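Local coordinates for protein yncA (Salmonella typhimurium, PDB 3DR8) that probably transfers the acetyl group of acetyl coenzyme A to an acceptor substrate, as a dimeric member of the GNAT acetyltransferase family, at residues R81-H86 / K116-A121. Residues are numbered along the deposited sequence; the frame is centred on the assembly and turned at random.
Sequences RYTVEH and KHVMVA. With ACO (acetyl coenzyme *a), chain H.
V84 bonds V118 and V120 in turn, between strands 83-90 and 118-124, parallel neighbours in the GNAT sheet joined through helix 99-113 as a beta-alpha-beta crossover. V84 N donates to V118 O at 3.0 Å, and V120 N donates to V84 O at 2.8 Å. A weak bond from H86 N to V120 O continues the ladder toward acetyl coenzyme A. At the strand entrance Y82 O accepts two donors, H117 N in the carbonyl plane at 2.7 Å and V118 N tilted from it.

Beyond this fork K116 reaches back, its chain bent at CG (chi2 -57°) and then extended. Its side chain crosses that of V84 at about a right angle, with CD and CG against V84 CG1, and NZ bonds R81 O at 3.0 Å from above the carbonyl plane. Y54 OH and a water that also contacts T83 O are further partners of this ammonium group.

Apolar contacts line both faces of the pair. On one, the methyls T83 CG2 and V120 CG2 meet at 3.6 Å beside the second subunit, whose V148 O hydrogen-bonds T83 OG1. On the other, the side chains of V84 and M119 lie side by side, CG2 against CG, and M119, a selenomethionine, packs against I108 and A111 of helix 99-113.

The H86 ring crosses M119, and with CG set between backbone N and carbonyl carbon (chi1 63°) it takes M119 CE over one face in a CH-pi contact, 4.0 Å from the ring centroid. Close by, the acetyl methyl CH3 of acetyl coenzyme A rests 3.6 Å from A121 CB and 3.5 Å from H86 O.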
ATOM      1  N   ARG A  81      12.100  -2.193   2.664  1.00 16.28           N
ATOM      2  CA  ARG A  81      13.108  -1.141   2.738  1.00 16.99           C
ATOM      3  C   ARG A  81      13.977  -1.022   1.482  1.00 17.27           C
ATOM      4  O   ARG A  81      14.824  -0.149   1.411  1.00 16.77           O
ATOM      5  CB  ARG A  81      13.991  -1.333   3.977  1.00 16.76           C
ATOM      6  CG  ARG A  81      14.889  -2.558   3.868  1.00 16.48           C
ATOM      7  CD  ARG A  81      15.741  -2.724   5.171  1.00 19.78           C
ATOM      8  NE  ARG A  81      16.616  -3.877   5.051  1.00 20.47           N
ATOM      9  CZ  ARG A  81      16.247  -5.139   5.243  1.00 22.28           C
ATOM     10  NH1 ARG A  81      14.999  -5.442   5.572  1.00 22.63           N
ATOM     11  NH2 ARG A  81      17.143  -6.104   5.117  1.00 21.39           N
ATOM     12  N   TYR A  82      13.759  -1.872   0.482  1.00 16.67           N
ATOM     13  CA  TYR A  82      14.404  -1.657  -0.828  1.00 16.50           C
ATOM     14  C   TYR A  82      13.399  -1.332  -1.934  1.00 15.82           C
ATOM     15  O   TYR A  82      13.764  -1.312  -3.110  1.00 16.62           O
ATOM     16  CB  TYR A  82      15.278  -2.862  -1.210  1.00 16.99           C
ATOM     17  CG  TYR A  82      16.296  -3.180  -0.136  1.00 19.53           C
ATOM     18  CD1 TYR A  82      16.111  -4.254   0.726  1.00 19.77           C
ATOM     19  CD2 TYR A  82      17.406  -2.357   0.058  1.00 20.49           C
ATOM     20  CE1 TYR A  82      17.040  -4.534   1.755  1.00 21.31           C
ATOM     21  CE2 TYR A  82      18.344  -2.621   1.066  1.00 23.94           C
ATOM     22  CZ  TYR A  82      18.147  -3.701   1.918  1.00 21.64           C
ATOM     23  OH  TYR A  82      19.086  -3.969   2.899  1.00 21.51           O
ATOM     24  N   THR A  83      12.129  -1.155  -1.563  1.00 14.58           N
ATOM     25  CA  THR A  83      11.105  -0.774  -2.514  1.00 14.22           C
ATOM     26  C   THR A  83      10.619   0.642  -2.244  1.00 14.66           C
ATOM     27  O   THR A  83      10.218   0.947  -1.133  1.00 15.12           O
ATOM     28  CB  THR A  83       9.927  -1.742  -2.445  1.00 14.49           C
ATOM     29  OG1 THR A  83      10.383  -3.066  -2.787  1.00 14.27           O
ATOM     30  CG2 THR A  83       8.784  -1.303  -3.392  1.00 15.90           C
ATOM     31  N   VAL A  84      10.624   1.491  -3.269  1.00 15.48           N
ATOM     32  CA  VAL A  84      10.102   2.845  -3.121  1.00 15.79           C
ATOM     33  C   VAL A  84       8.900   3.017  -4.006  1.00 17.21           C
ATOM     34  O   VAL A  84       8.778   2.394  -5.081  1.00 17.35           O
ATOM     35  CB  VAL A  84      11.163   3.945  -3.386  1.00 15.38           C
ATOM     36  CG1 VAL A  84      12.277   3.866  -2.340  1.00 14.61           C
ATOM     37  CG2 VAL A  84      11.758   3.824  -4.751  1.00 15.99           C
ATOM     38  N   GLU A  85       7.999   3.880  -3.555  1.00 16.62           N
ATOM     39  CA  GLU A  85       6.940   4.332  -4.420  1.00 16.72           C
ATOM     40  C   GLU A  85       7.176   5.815  -4.771  1.00 17.25           C
ATOM     41  O   GLU A  85       7.309   6.670  -3.891  1.00 16.70           O
ATOM     42  CB  GLU A  85       5.585   4.095  -3.773  1.00 15.87           C
ATOM     43  CG  GLU A  85       4.384   4.521  -4.656  1.00 17.13           C
ATOM     44  CD  GLU A  85       3.038   4.133  -4.028  1.00 18.46           C
ATOM     45  OE1 GLU A  85       2.874   4.375  -2.806  1.00 21.48           O
ATOM     46  OE2 GLU A  85       2.155   3.581  -4.734  1.00 18.32           O
ATOM     47  N   HIS A  86       7.224   6.099  -6.066  1.00 16.55           N
ATOM     48  CA  HIS A  86       7.578   7.431  -6.538  1.00 17.25           C
ATOM     49  C   HIS A  86       6.392   8.196  -7.110  1.00 17.39           C
ATOM     50  O   HIS A  86       5.299   7.651  -7.356  1.00 16.50           O
ATOM     51  CB  HIS A  86       8.672   7.324  -7.606  1.00 16.60           C
ATOM     52  CG  HIS A  86       8.215   6.579  -8.817  1.00 16.79           C
ATOM     53  ND1 HIS A  86       7.657   7.212  -9.903  1.00 18.92           N
ATOM     54  CD2 HIS A  86       8.122   5.252  -9.061  1.00 13.79           C
ATOM     55  CE1 HIS A  86       7.291   6.309 -10.796  1.00 15.07           C
ATOM     56  NE2 HIS A  86       7.562   5.112 -10.307  1.00 20.04           N
ATOM     57  N   LYS A 116      18.184   1.219  -3.933  1.00 16.26           N
ATOM     58  CA  LYS A 116      16.857   0.609  -3.996  1.00 16.33           C
ATOM     59  C   LYS A 116      16.777  -0.530  -5.055  1.00 16.48           C
ATOM     60  O   LYS A 116      17.507  -0.532  -6.029  1.00 17.11           O
ATOM     61  CB  LYS A 116      15.781   1.681  -4.253  1.00 16.47           C
ATOM     62  CG  LYS A 116      15.703   2.809  -3.185  1.00 13.13           C
ATOM     63  CD  LYS A 116      15.466   2.215  -1.780  1.00 13.27           C
ATOM     64  CE  LYS A 116      15.609   3.273  -0.713  1.00 11.85           C
ATOM     65  NZ  LYS A 116      15.250   2.682   0.608  1.00 12.73           N
ATOM     66  N   HIS A 117      15.866  -1.482  -4.846  1.00 17.28           N
ATOM     67  CA  HIS A 117      15.730  -2.647  -5.729  1.00 16.19           C
ATOM     68  C   HIS A 117      14.541  -2.505  -6.685  1.00 16.03           C
ATOM     69  O   HIS A 117      14.593  -2.971  -7.840  1.00 15.45           O
ATOM     70  CB  HIS A 117      15.594  -3.916  -4.887  1.00 16.57           C
ATOM     71  CG  HIS A 117      15.571  -5.181  -5.684  1.00 15.50           C
ATOM     72  ND1 HIS A 117      16.644  -5.602  -6.442  1.00 17.84           N
ATOM     73  CD2 HIS A 117      14.618  -6.131  -5.824  1.00 18.09           C
ATOM     74  CE1 HIS A 117      16.352  -6.753  -7.019  1.00 15.87           C
ATOM     75  NE2 HIS A 117      15.125  -7.088  -6.674  1.00 15.94           N
ATOM     76  N   VAL A 118      13.461  -1.896  -6.195  1.00 15.38           N
ATOM     77  CA  VAL A 118      12.224  -1.792  -6.971  1.00 15.08           C
ATOM     78  C   VAL A 118      11.638  -0.399  -6.806  1.00 15.01           C
ATOM     79  O   VAL A 118      11.638   0.163  -5.704  1.00 14.56           O
ATOM     80  CB  VAL A 118      11.153  -2.910  -6.615  1.00 15.22           C
ATOM     81  CG1 VAL A 118       9.839  -2.726  -7.453  1.00 13.84           C
ATOM     82  CG2 VAL A 118      11.692  -4.311  -6.888  1.00 15.40           C
HETATM   83  N   MSE A 119      11.184   0.157  -7.914  1.00 15.14           N
HETATM   84  CA  MSE A 119      10.292   1.323  -7.920  1.00 15.76           C
HETATM   85  C   MSE A 119       8.873   0.898  -8.289  1.00 15.31           C
HETATM   86  O   MSE A 119       8.666   0.197  -9.273  1.00 15.63           O
HETATM   87  CB  MSE A 119      10.766   2.343  -8.956  1.00 15.38           C
HETATM   88  CG  MSE A 119      12.160   2.845  -8.688  1.00 16.80           C
HETATM   89 SE   MSE A 119      12.792   4.103 -10.013  1.00 19.07          SE
HETATM   90  CE  MSE A 119      11.765   5.678  -9.568  1.00 15.11           C
ATOM     91  N   VAL A 120       7.913   1.358  -7.511  1.00 15.70           N
ATOM     92  CA  VAL A 120       6.502   1.060  -7.706  1.00 15.00           C
ATOM     93  C   VAL A 120       5.763   2.334  -8.096  1.00 15.15           C
ATOM     94  O   VAL A 120       5.827   3.345  -7.372  1.00 14.69           O
ATOM     95  CB  VAL A 120       5.844   0.410  -6.439  1.00 14.80           C
ATOM     96  CG1 VAL A 120       4.299   0.344  -6.574  1.00 13.09           C
ATOM     97  CG2 VAL A 120       6.487  -1.030  -6.125  1.00 13.49           C
ATOM     98  N   ALA A 121       5.092   2.282  -9.240  1.00 15.32           N
ATOM     99  CA  ALA A 121       4.169   3.365  -9.666  1.00 15.80           C
ATOM    100  C   ALA A 121       2.701   2.966  -9.416  1.00 16.14           C
ATOM    101  O   ALA A 121       2.207   1.974  -9.974  1.00 16.71           O
ATOM    102  CB  ALA A 121       4.391   3.712 -11.126  1.00 15.55           C
TER
HETATM  103  N1A ACO H1423      -2.347   9.616 -24.070  1.00 39.26           N
HETATM  104  C2A ACO H1423      -1.357   8.712 -24.209  1.00 40.46           C
HETATM  105  N3A ACO H1423      -0.064   9.092 -24.104  1.00 39.88           N
HETATM  106  C4A ACO H1423       0.260  10.387 -23.857  1.00 38.44           C
HETATM  107  C5A ACO H1423      -0.733  11.325 -23.708  1.00 39.15           C
HETATM  108  C6A ACO H1423      -2.051  10.924 -23.810  1.00 39.65           C
HETATM  109  N6A ACO H1423      -3.007  11.876 -23.661  1.00 39.62           N
HETATM  110  N7A ACO H1423      -0.157  12.519 -23.477  1.00 40.03           N
HETATM  111  C8A ACO H1423       1.183  12.330 -23.467  1.00 39.50           C
HETATM  112  N9A ACO H1423       1.418  11.036 -23.721  1.00 39.00           N
HETATM  113  C1B ACO H1423       2.743  10.381 -23.758  1.00 37.95           C
HETATM  114  C2B ACO H1423       3.827  11.049 -24.585  1.00 36.60           C
HETATM  115  O2B ACO H1423       3.679  10.747 -25.990  1.00 37.79           O
HETATM  116  C3B ACO H1423       5.055  10.426 -23.919  1.00 34.90           C
HETATM  117  O3B ACO H1423       5.359   9.139 -24.457  1.00 34.51           O
HETATM  118  P3B ACO H1423       6.909   8.686 -24.568  1.00 35.35           P
HETATM  119  O7A ACO H1423       7.554   8.910 -23.204  1.00 35.50           O
HETATM  120  O8A ACO H1423       7.437   9.661 -25.600  1.00 36.77           O
HETATM  121  O9A ACO H1423       6.835   7.267 -25.060  1.00 35.43           O
HETATM  122  C4B ACO H1423       4.652  10.201 -22.462  1.00 34.07           C
HETATM  123  O4B ACO H1423       3.246  10.396 -22.416  1.00 32.92           O
HETATM  124  C5B ACO H1423       5.343  11.127 -21.457  1.00 31.17           C
HETATM  125  O5B ACO H1423       5.357  12.447 -21.983  1.00 30.10           O
HETATM  126  P1A ACO H1423       5.987  13.695 -21.208  1.00 25.70           P
HETATM  127  O1A ACO H1423       5.647  14.924 -22.025  1.00 25.68           O
HETATM  128  O2A ACO H1423       7.393  13.426 -20.722  1.00 22.51           O
HETATM  129  O3A ACO H1423       5.008  13.721 -19.922  1.00 25.57           O
HETATM  130  P2A ACO H1423       4.597  14.984 -19.041  1.00 21.80           P
HETATM  131  O4A ACO H1423       3.241  15.458 -19.477  1.00 21.38           O
HETATM  132  O5A ACO H1423       5.696  15.990 -18.806  1.00 22.85           O
HETATM  133  O6A ACO H1423       4.458  14.195 -17.632  1.00 23.75           O
HETATM  134  CBP ACO H1423       2.779  13.254 -16.212  1.00 18.10           C
HETATM  135  CCP ACO H1423       3.598  13.066 -17.473  1.00 17.97           C
HETATM  136  CDP ACO H1423       1.761  12.127 -16.126  1.00 16.55           C
HETATM  137  CEP ACO H1423       3.739  13.148 -15.032  1.00 19.86           C
HETATM  138  CAP ACO H1423       2.125  14.653 -16.255  1.00 16.91           C
HETATM  139  OAP ACO H1423       1.230  14.860 -17.388  1.00 19.47           O
HETATM  140  C9P ACO H1423       1.325  15.066 -15.042  1.00 14.51           C
HETATM  141  O9P ACO H1423       1.797  15.803 -14.197  1.00 13.90           O
HETATM  142  N8P ACO H1423       0.041  14.670 -14.966  1.00 12.90           N
HETATM  143  C7P ACO H1423      -0.927  14.967 -13.913  1.00 13.96           C
HETATM  144  C6P ACO H1423      -0.496  14.309 -12.574  1.00 15.39           C
HETATM  145  C5P ACO H1423      -0.155  12.813 -12.776  1.00 16.93           C
HETATM  146  O5P ACO H1423      -0.934  12.015 -13.333  1.00 15.90           O
HETATM  147  N4P ACO H1423       1.028  12.395 -12.310  1.00 15.07           N
HETATM  148  C3P ACO H1423       1.536  11.013 -12.418  1.00 15.45           C
HETATM  149  C2P ACO H1423       0.829  10.152 -11.366  1.00 14.83           C
HETATM  150  S1P ACO H1423       1.364   8.458 -11.366  1.00 17.20           S
HETATM  151  C   ACO H1423       3.114   8.460 -11.058  1.00 16.62           C
HETATM  152  O   ACO H1423       3.403   9.609 -10.248  1.00 15.94           O
HETATM  153  CH3 ACO H1423       3.632   7.152 -10.441  1.00 15.97           C
HETATM  154  O   HOH W   1      12.363   1.981   0.742  1.00 14.42           O